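Crh-like protein 5 (Neosartorya fumigata, PDB 6IBU) is a dual chitinase and transglycosylase that transfers chitin to 1,6-beta-glucan or chitin in cell-wall cross-linking, seen here as its GH16 catalytic part. Local coordinates at residues 67-71 with 175-179; 82-86 with 200-205; 95-101 with 113-119. One frame throughout, in Å; residues are numbered along the deposited sequence.

Interaction 1. Residues 67-71 with 175-179; sequences YFFFG and PQTPM
M179, P178 and Y67 give up the most surface here, and they illustrate how two loops can be tied by one backbone bridge and a row of rings. M179 N donates to F68 O over 2.9 Å, and F68 N answers with a bond to M179 O at 3.0 Å, so the two residues form a single antiparallel hydrogen-bonded pair. CB of M179 points away from the other loop, and the side chain packs on L91 and S93 of strand 85-93; its share of the contact comes largely through the main chain. Its carbonyl oxygen is crowded: besides the F68 amide it meets the CA of Y67 in a C-H...O contact and lies 3.4 Å from F68 CD1. The F68 ring reaches it because CG sits between backbone N and carbonyl carbon (chi1 73°), bringing the ring back to the bridge although CB points away. P178 is held against Y67 in two ways. Its CB rests on Y67 CB at 3.9 Å, and its carbonyl oxygen lies at the edge of the tyrosine ring, near the ring plane, 3.3 Å from CD2. The phenol OH reaches on to D94. Farther along, F69 directs CE1 at Q176 O, which meets the ring edge at 3.4 Å, while F70 CD2 covers one face of the F69 ring near its rim and F70 CZ touches Q176 CA. Running from strand 61-64 to 71-78 and from 158-164 to 179-187, the loops bridge the two sheets of the beta-jelly-roll sandwich of the GH16 fold.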
loop_
_atom_site.group_PDB
_atom_site.type_symbol
_atom_site.label_atom_id
_atom_site.label_comp_id
_atom_site.label_asym_id
_atom_site.label_seq_id
_atom_site.Cartn_x
_atom_site.Cartn_y
_atom_site.Cartn_z
ATOM N N TYR A 67 7.123 -10.691 -3.017
ATOM C CA TYR A 67 5.829 -10.429 -3.683
ATOM C C TYR A 67 4.917 -11.601 -3.350
ATOM O O TYR A 67 5.429 -12.690 -3.157
ATOM C CB TYR A 67 5.970 -10.340 -5.202
ATOM C CG TYR A 67 6.750 -9.153 -5.684
ATOM C CD1 TYR A 67 8.116 -9.067 -5.463
ATOM C CD2 TYR A 67 6.144 -8.139 -6.409
ATOM C CE1 TYR A 67 8.855 -7.987 -5.918
ATOM C CE2 TYR A 67 6.875 -7.050 -6.864
ATOM C CZ TYR A 67 8.233 -6.977 -6.619
ATOM O OH TYR A 67 8.947 -5.912 -7.069
ATOM N N PHE A 68 3.619 -11.367 -3.264
ATOM C CA PHE A 68 2.597 -12.428 -3.138
ATOM C C PHE A 68 1.639 -12.282 -4.321
ATOM O O PHE A 68 1.555 -11.201 -4.905
ATOM C CB PHE A 68 1.974 -12.385 -1.747
ATOM C CG PHE A 68 1.032 -11.250 -1.471
ATOM C CD1 PHE A 68 1.507 -9.986 -1.202
ATOM C CD2 PHE A 68 -0.329 -11.486 -1.366
ATOM C CE1 PHE A 68 0.624 -8.956 -0.922
ATOM C CE2 PHE A 68 -1.204 -10.453 -1.098
ATOM C CZ PHE A 68 -0.730 -9.193 -0.865
ATOM N N PHE A 69 1.006 -13.385 -4.708
ATOM C CA PHE A 69 0.180 -13.490 -5.929
ATOM C C PHE A 69 -1.203 -13.945 -5.519
ATOM O O PHE A 69 -1.428 -15.167 -5.418
ATOM C CB PHE A 69 0.816 -14.458 -6.915
ATOM C CG PHE A 69 0.191 -14.480 -8.287
ATOM C CD1 PHE A 69 -0.385 -13.343 -8.824
ATOM C CD2 PHE A 69 0.224 -15.634 -9.046
ATOM C CE1 PHE A 69 -0.921 -13.361 -10.098
ATOM C CE2 PHE A 69 -0.304 -15.651 -10.327
ATOM C CZ PHE A 69 -0.870 -14.513 -10.847
ATOM N N PHE A 70 -2.081 -12.981 -5.289
ATOM C CA PHE A 70 -3.445 -13.132 -4.724
ATOM C C PHE A 70 -3.330 -13.497 -3.253
ATOM O O PHE A 70 -2.283 -13.974 -2.821
ATOM C CB PHE A 70 -4.285 -14.141 -5.507
ATOM C CG PHE A 70 -4.525 -13.690 -6.922
ATOM C CD1 PHE A 70 -5.328 -12.583 -7.147
ATOM C CD2 PHE A 70 -3.939 -14.317 -8.012
ATOM C CE1 PHE A 70 -5.548 -12.096 -8.424
ATOM C CE2 PHE A 70 -4.170 -13.837 -9.295
ATOM C CZ PHE A 70 -4.976 -12.730 -9.500
ATOM N N GLY A 71 -4.398 -13.245 -2.512
ATOM C CA GLY A 71 -4.494 -13.579 -1.086
ATOM C C GLY A 71 -4.975 -12.377 -0.297
ATOM O O GLY A 71 -6.050 -11.839 -0.611
ATOM N N PRO A 175 -6.105 -5.303 -10.783
ATOM C CA PRO A 175 -4.795 -5.673 -10.244
ATOM C C PRO A 175 -4.660 -7.199 -10.208
ATOM O O PRO A 175 -5.484 -7.810 -9.617
ATOM C CB PRO A 175 -4.792 -5.085 -8.836
ATOM C CG PRO A 175 -5.786 -3.952 -8.924
ATOM C CD PRO A 175 -6.865 -4.457 -9.863
ATOM N N GLN A 176 -3.692 -7.779 -10.912
ATOM C CA GLN A 176 -3.663 -9.249 -11.086
ATOM C C GLN A 176 -2.249 -9.733 -11.356
ATOM O O GLN A 176 -2.109 -10.792 -11.949
ATOM C CB GLN A 176 -4.574 -9.682 -12.233
ATOM C CG GLN A 176 -4.196 -9.080 -13.579
ATOM C CD GLN A 176 -5.253 -9.404 -14.611
ATOM O OE1 GLN A 176 -5.300 -10.510 -15.154
ATOM N NE2 GLN A 176 -6.117 -8.444 -14.889
ATOM N N THR A 177 -1.243 -8.992 -10.922
ATOM C CA THR A 177 0.165 -9.422 -11.029
ATOM C C THR A 177 0.730 -9.445 -9.618
ATOM O O THR A 177 0.148 -8.853 -8.728
ATOM C CB THR A 177 0.923 -8.504 -11.979
ATOM O OG1 THR A 177 0.751 -7.157 -11.546
ATOM C CG2 THR A 177 0.456 -8.649 -13.407
ATOM N N PRO A 178 1.862 -10.135 -9.386
ATOM C CA PRO A 178 2.371 -10.316 -8.034
ATOM C C PRO A 178 2.708 -8.930 -7.480
ATOM O O PRO A 178 3.309 -8.131 -8.174
ATOM C CB PRO A 178 3.641 -11.161 -8.189
ATOM C CG PRO A 178 3.574 -11.686 -9.634
ATOM C CD PRO A 178 2.756 -10.687 -10.414
ATOM N N MET A 179 2.341 -8.698 -6.234
ATOM C CA MET A 179 2.473 -7.366 -5.628
ATOM C C MET A 179 3.265 -7.458 -4.339
ATOM O O MET A 179 3.208 -8.474 -3.678
ATOM C CB MET A 179 1.097 -6.760 -5.347
ATOM C CG MET A 179 0.438 -6.287 -6.613
ATOM S SD MET A 179 -1.001 -5.259 -6.357
ATOM C CE MET A 179 -2.124 -6.417 -5.590
#

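Interaction 2. Residues 82-86 with 200-205; sequences GTGVV and WAGGLT
V86 and W200 meet at about a right angle, the valine methyls butting against the far end of the indole's six-membered ring. V86 CG2 lies 3.6 Å from W200 CZ3 and V86 CG1 3.8 Å from W200 CH2. The indole arrives there because its CG is anti to the backbone N (chi1 164°), swinging the ring end toward the strand; both residues also touch E102 and W186. A201, on the last helical turn, sets its CB 3.7 Å from G84 CA. Beyond it the chain leaves the helix through a Schellman motif at G202 and wraps round the type II turn from G82 to V85. G84 fits closely into this wrap, its CA making C-H...O contacts with G203 O at 3.3 Å and with A201 O at 3.4 Å. A water accepts from G84 N and lies beside A201 O. At the other end each threonine side chain reaches the other segment's backbone. T205 OG1 donates to T83 O at 3.0 Å, in the carbonyl plane and on a lone pair. The T205 and V85 side chains cross at about a right angle, CG2 to CG2 at 4.0 Å, while T83 CG2 nestles 3.2 Å from L204 O. Apolar contact thus secures the helix end against strand 85-93, whereas a hydroxyl, a water and weaker C-H...O contacts fix the turn beside it.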
loop_
_atom_site.group_PDB
_atom_site.type_symbol
_atom_site.label_atom_id
_atom_site.label_comp_id
_atom_site.label_asym_id
_atom_site.label_seq_id
_atom_site.Cartn_x
_atom_site.Cartn_y
_atom_site.Cartn_z
ATOM N N GLY A 82 -1.810 15.781 11.041
ATOM C CA GLY A 82 -1.155 16.915 10.374
ATOM C C GLY A 82 -1.699 17.135 8.979
ATOM O O GLY A 82 -1.804 16.162 8.191
ATOM N N THR A 83 -2.036 18.384 8.693
ATOM C CA THR A 83 -2.486 18.866 7.368
ATOM C C THR A 83 -1.497 18.388 6.310
ATOM O O THR A 83 -0.315 18.675 6.452
ATOM C CB THR A 83 -2.565 20.401 7.335
ATOM O OG1 THR A 83 -3.441 20.776 8.398
ATOM C CG2 THR A 83 -3.039 20.930 5.996
ATOM N N GLY A 84 -1.989 17.708 5.288
ATOM C CA GLY A 84 -1.209 17.357 4.091
ATOM C C GLY A 84 -0.307 16.162 4.316
ATOM O O GLY A 84 0.361 15.757 3.377
ATOM N N VAL A 85 -0.284 15.589 5.503
ATOM C CA VAL A 85 0.562 14.399 5.780
ATOM C C VAL A 85 -0.240 13.168 5.374
ATOM O O VAL A 85 -1.343 12.957 5.889
ATOM C CB VAL A 85 0.989 14.344 7.251
ATOM C CG1 VAL A 85 1.786 13.084 7.535
ATOM C CG2 VAL A 85 1.772 15.607 7.612
ATOM N N VAL A 86 0.322 12.375 4.482
ATOM C CA VAL A 86 -0.351 11.161 3.953
ATOM C C VAL A 86 0.219 9.932 4.664
ATOM O O VAL A 86 1.423 9.820 4.734
ATOM C CB VAL A 86 -0.165 11.088 2.432
ATOM C CG1 VAL A 86 -0.912 9.905 1.846
ATOM C CG2 VAL A 86 -0.594 12.376 1.760
ATOM N N TRP A 200 -5.478 17.560 -2.718
ATOM C CA TRP A 200 -5.920 16.184 -2.415
ATOM C C TRP A 200 -5.505 15.817 -0.979
ATOM O O TRP A 200 -6.332 15.262 -0.258
ATOM C CB TRP A 200 -5.351 15.231 -3.458
ATOM C CG TRP A 200 -5.438 13.830 -2.976
ATOM C CD1 TRP A 200 -6.545 13.048 -2.980
ATOM C CD2 TRP A 200 -4.395 13.077 -2.346
ATOM N NE1 TRP A 200 -6.250 11.830 -2.436
ATOM C CE2 TRP A 200 -4.941 11.817 -2.039
ATOM C CE3 TRP A 200 -3.060 13.331 -2.024
ATOM C CZ2 TRP A 200 -4.195 10.813 -1.428
ATOM C CZ3 TRP A 200 -2.321 12.328 -1.436
ATOM C CH2 TRP A 200 -2.885 11.093 -1.135
ATOM N N ALA A 201 -4.282 16.190 -0.587
ATOM C CA ALA A 201 -3.680 15.897 0.735
ATOM C C ALA A 201 -4.405 16.694 1.827
ATOM O O ALA A 201 -4.289 16.333 2.991
ATOM C CB ALA A 201 -2.192 16.159 0.706
ATOM N N GLY A 202 -5.155 17.727 1.458
ATOM C CA GLY A 202 -5.919 18.539 2.424
ATOM C C GLY A 202 -5.196 19.814 2.832
ATOM O O GLY A 202 -5.657 20.477 3.769
ATOM N N GLY A 203 -4.127 20.177 2.142
ATOM C CA GLY A 203 -3.487 21.487 2.320
ATOM C C GLY A 203 -1.988 21.369 2.462
ATOM O O GLY A 203 -1.486 20.253 2.487
ATOM N N LEU A 204 -1.326 22.512 2.593
ATOM C CA LEU A 204 0.130 22.684 2.802
ATOM C C LEU A 204 0.544 21.993 4.103
ATOM O O LEU A 204 -0.167 22.148 5.129
ATOM C CB LEU A 204 0.387 24.190 2.899
ATOM C CG LEU A 204 1.733 24.695 2.413
ATOM C CD1 LEU A 204 2.104 24.063 1.081
ATOM C CD2 LEU A 204 1.683 26.212 2.314
ATOM N N THR A 205 1.679 21.306 4.089
ATOM C CA THR A 205 2.222 20.689 5.319
ATOM C C THR A 205 3.097 21.722 6.014
ATOM O O THR A 205 3.881 22.351 5.318
ATOM C CB THR A 205 2.990 19.401 5.025
ATOM O OG1 THR A 205 2.020 18.484 4.535
ATOM C CG2 THR A 205 3.684 18.849 6.250
HETATM O O HOH W 1 -4.754 16.750 5.345
#

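Interaction 3. Residues 95-101 with 113-119; sequences DLDEVDW and TNYFGKG
The hairpin of strands 98-105 and 110-116 carries the E-x-D-x-E signature of family GH16, and two of its acids, E98 and D100, pair here with F116 and N114. Both are antiparallel hydrogen-bonded pairs; E98 N donates to F116 O at 2.8 Å and D100 N to N114 O at 2.9 Å, each with a return bond. Their four side chains share the face of the sheet toward the cleft. E98, the nucleophile by similarity, runs alongside F116 with its carboxylate 87° to the ring plane. Its CD lies at the ring edge and OE2 is 3.8 Å from F116 CD2. D100, with CG between backbone N and carbonyl carbon (chi1 70°), lies alongside N114, pointing the same way, with OD1 3.4 Å from N114 CB. On the opposite face W101 lies beside T113, CZ3 to CG2 at 3.6 Å, and V99 and Y115 join them in facing strands 150-155 and 158-164. Past the strands the pairing changes character. K118 N donates to D97 OD1 at 2.9 Å, on the anti side of the carboxylate, and G119 N reaches L96 O at 3.0 Å from above the carbonyl plane. A water lies 2.7 Å from D97 OD1, and OD2 is held by Q176 N and T177 OG1. The regular ladder thus fixes the spacing of the acids, while an aspartate, gripped at both oxygens, ties down the chain just ahead of the nucleophile.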
loop_
_atom_site.group_PDB
_atom_site.type_symbol
_atom_site.label_atom_id
_atom_site.label_comp_id
_atom_site.label_asym_id
_atom_site.label_seq_id
_atom_site.Cartn_x
_atom_site.Cartn_y
_atom_site.Cartn_z
ATOM N N ASP A 95 4.322 -4.120 -12.893
ATOM C CA ASP A 95 3.630 -3.457 -14.050
ATOM C C ASP A 95 2.699 -2.351 -13.547
ATOM O O ASP A 95 2.002 -1.738 -14.317
ATOM C CB ASP A 95 2.915 -4.399 -15.030
ATOM C CG ASP A 95 1.690 -5.135 -14.517
ATOM O OD1 ASP A 95 1.236 -4.857 -13.403
ATOM O OD2 ASP A 95 1.199 -6.010 -15.256
ATOM N N LEU A 96 2.831 -2.003 -12.281
ATOM C CA LEU A 96 2.108 -0.864 -11.660
ATOM C C LEU A 96 0.615 -1.195 -11.552
ATOM O O LEU A 96 -0.154 -0.275 -11.516
ATOM C CB LEU A 96 2.360 0.418 -12.453
ATOM C CG LEU A 96 3.830 0.813 -12.468
ATOM C CD1 LEU A 96 4.032 2.123 -13.232
ATOM C CD2 LEU A 96 4.342 0.933 -11.023
ATOM N N ASP A 97 0.232 -2.467 -11.457
ATOM C CA ASP A 97 -1.044 -2.829 -10.808
ATOM C C ASP A 97 -0.914 -2.360 -9.360
ATOM O O ASP A 97 0.194 -2.363 -8.815
ATOM C CB ASP A 97 -1.338 -4.320 -10.845
ATOM C CG ASP A 97 -1.845 -4.829 -12.192
ATOM O OD1 ASP A 97 -2.315 -4.007 -13.004
ATOM O OD2 ASP A 97 -1.744 -6.061 -12.419
ATOM N N GLU A 98 -2.003 -1.928 -8.755
ATOM C CA GLU A 98 -1.866 -1.286 -7.451
ATOM C C GLU A 98 -3.197 -1.232 -6.730
ATOM O O GLU A 98 -4.184 -0.942 -7.357
ATOM C CB GLU A 98 -1.337 0.117 -7.666
ATOM C CG GLU A 98 -0.534 0.602 -6.499
ATOM C CD GLU A 98 -1.144 1.814 -5.830
ATOM O OE1 GLU A 98 -0.414 2.824 -5.669
ATOM O OE2 GLU A 98 -2.357 1.773 -5.493
ATOM N N VAL A 99 -3.159 -1.475 -5.430
ATOM C CA VAL A 99 -4.300 -1.337 -4.497
ATOM C C VAL A 99 -3.752 -0.601 -3.281
ATOM O O VAL A 99 -2.668 -0.985 -2.798
ATOM C CB VAL A 99 -4.872 -2.712 -4.116
ATOM C CG1 VAL A 99 -5.961 -2.579 -3.079
ATOM C CG2 VAL A 99 -5.369 -3.456 -5.342
ATOM N N ASP A 100 -4.463 0.400 -2.785
ATOM C CA ASP A 100 -3.924 1.163 -1.647
ATOM C C ASP A 100 -5.026 1.718 -0.751
ATOM O O ASP A 100 -6.223 1.775 -1.155
ATOM C CB ASP A 100 -2.948 2.241 -2.107
ATOM C CG ASP A 100 -3.586 3.395 -2.830
ATOM O OD1 ASP A 100 -4.267 4.186 -2.169
ATOM O OD2 ASP A 100 -3.351 3.532 -4.063
ATOM N N TRP A 101 -4.575 2.047 0.458
ATOM C CA TRP A 101 -5.254 2.895 1.459
ATOM C C TRP A 101 -4.465 4.198 1.560
ATOM O O TRP A 101 -3.238 4.131 1.520
ATOM C CB TRP A 101 -5.290 2.185 2.815
ATOM C CG TRP A 101 -5.961 0.851 2.912
ATOM C CD1 TRP A 101 -5.373 -0.376 2.891
ATOM C CD2 TRP A 101 -7.346 0.612 3.214
ATOM N NE1 TRP A 101 -6.294 -1.363 3.098
ATOM C CE2 TRP A 101 -7.519 -0.787 3.317
ATOM C CE3 TRP A 101 -8.460 1.436 3.370
ATOM C CZ2 TRP A 101 -8.764 -1.365 3.585
ATOM C CZ3 TRP A 101 -9.685 0.871 3.636
ATOM C CH2 TRP A 101 -9.829 -0.510 3.756
ATOM N N THR A 113 -9.750 4.819 -0.476
ATOM C CA THR A 113 -9.394 3.539 -1.125
ATOM C C THR A 113 -9.029 3.845 -2.563
ATOM O O THR A 113 -9.548 4.780 -3.135
ATOM C CB THR A 113 -10.498 2.482 -1.030
ATOM O OG1 THR A 113 -11.690 2.963 -1.653
ATOM C CG2 THR A 113 -10.772 2.028 0.392
ATOM N N ASN A 114 -8.147 3.072 -3.134
ATOM C CA ASN A 114 -7.717 3.347 -4.516
ATOM C C ASN A 114 -7.146 2.109 -5.184
ATOM O O ASN A 114 -6.693 1.194 -4.497
ATOM C CB ASN A 114 -6.653 4.424 -4.526
ATOM C CG ASN A 114 -7.044 5.529 -5.466
ATOM O OD1 ASN A 114 -7.158 5.325 -6.669
ATOM N ND2 ASN A 114 -7.308 6.687 -4.890
ATOM N N TYR A 115 -7.140 2.118 -6.500
ATOM C CA TYR A 115 -6.456 1.072 -7.282
ATOM C C TYR A 115 -6.069 1.684 -8.620
ATOM O O TYR A 115 -6.683 2.679 -9.030
ATOM C CB TYR A 115 -7.344 -0.162 -7.414
ATOM C CG TYR A 115 -8.350 -0.069 -8.529
ATOM C CD1 TYR A 115 -9.565 0.566 -8.348
ATOM C CD2 TYR A 115 -8.050 -0.580 -9.775
ATOM C CE1 TYR A 115 -10.474 0.665 -9.383
ATOM C CE2 TYR A 115 -8.953 -0.508 -10.821
ATOM C CZ TYR A 115 -10.167 0.110 -10.615
ATOM O OH TYR A 115 -11.045 0.202 -11.639
ATOM N N PHE A 116 -5.033 1.107 -9.221
ATOM C CA PHE A 116 -4.577 1.341 -10.609
ATOM C C PHE A 116 -4.408 -0.034 -11.247
ATOM O O PHE A 116 -3.992 -0.977 -10.557
ATOM C CB PHE A 116 -3.263 2.127 -10.632
ATOM C CG PHE A 116 -3.398 3.482 -9.992
ATOM C CD1 PHE A 116 -3.917 4.543 -10.714
ATOM C CD2 PHE A 116 -3.096 3.683 -8.652
ATOM C CE1 PHE A 116 -4.025 5.803 -10.144
ATOM C CE2 PHE A 116 -3.275 4.925 -8.063
ATOM C CZ PHE A 116 -3.731 5.987 -8.811
ATOM N N GLY A 117 -4.766 -0.133 -12.519
ATOM C CA GLY A 117 -4.362 -1.232 -13.410
ATOM C C GLY A 117 -3.235 -0.766 -14.302
ATOM O O GLY A 117 -3.411 0.236 -14.988
ATOM N N LYS A 118 -2.094 -1.446 -14.260
ATOM C CA LYS A 118 -0.986 -1.269 -15.244
ATOM C C LYS A 118 -0.559 0.199 -15.325
ATOM O O LYS A 118 -0.195 0.642 -16.438
ATOM C CB LYS A 118 -1.409 -1.758 -16.631
ATOM C CG LYS A 118 -1.881 -3.195 -16.642
ATOM C CD LYS A 118 -2.179 -3.711 -18.006
ATOM C CE LYS A 118 -2.415 -5.203 -18.016
ATOM N NZ LYS A 118 -3.744 -5.579 -17.481
ATOM N N GLY A 119 -0.579 0.917 -14.200
ATOM C CA GLY A 119 -0.050 2.289 -14.106
ATOM C C GLY A 119 -0.952 3.284 -14.806
ATOM O O GLY A 119 -0.520 4.425 -15.021
HETATM O O HOH W 2 -4.543 -4.556 -14.422
#

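How the interactions relate
Interactions 1 and 3 join directly, although their centres are 11 Å apart. T177 OG1 lies 2.9 Å from D97 OD2 and 3.0 Å from D95 OD1, both probable hydrogen bonds, and P175 CG packs on V99 CG2 at 3.6 Å. The inter-sheet crossing at 175-179 is thus fastened to the loop leading into E98, the M179 side chain coming within about 6 Å of the E98 side chain. Interaction 2 stands apart, its centre about 30 Å from that of interaction 1 and 21 Å from that of interaction 3. It shares the active-site sheet all the same: strand 85-93 neighbours strand 98-105, and V86 approaches chitin-binding E102, predicted as proton donor, to about 3 Å between side chains.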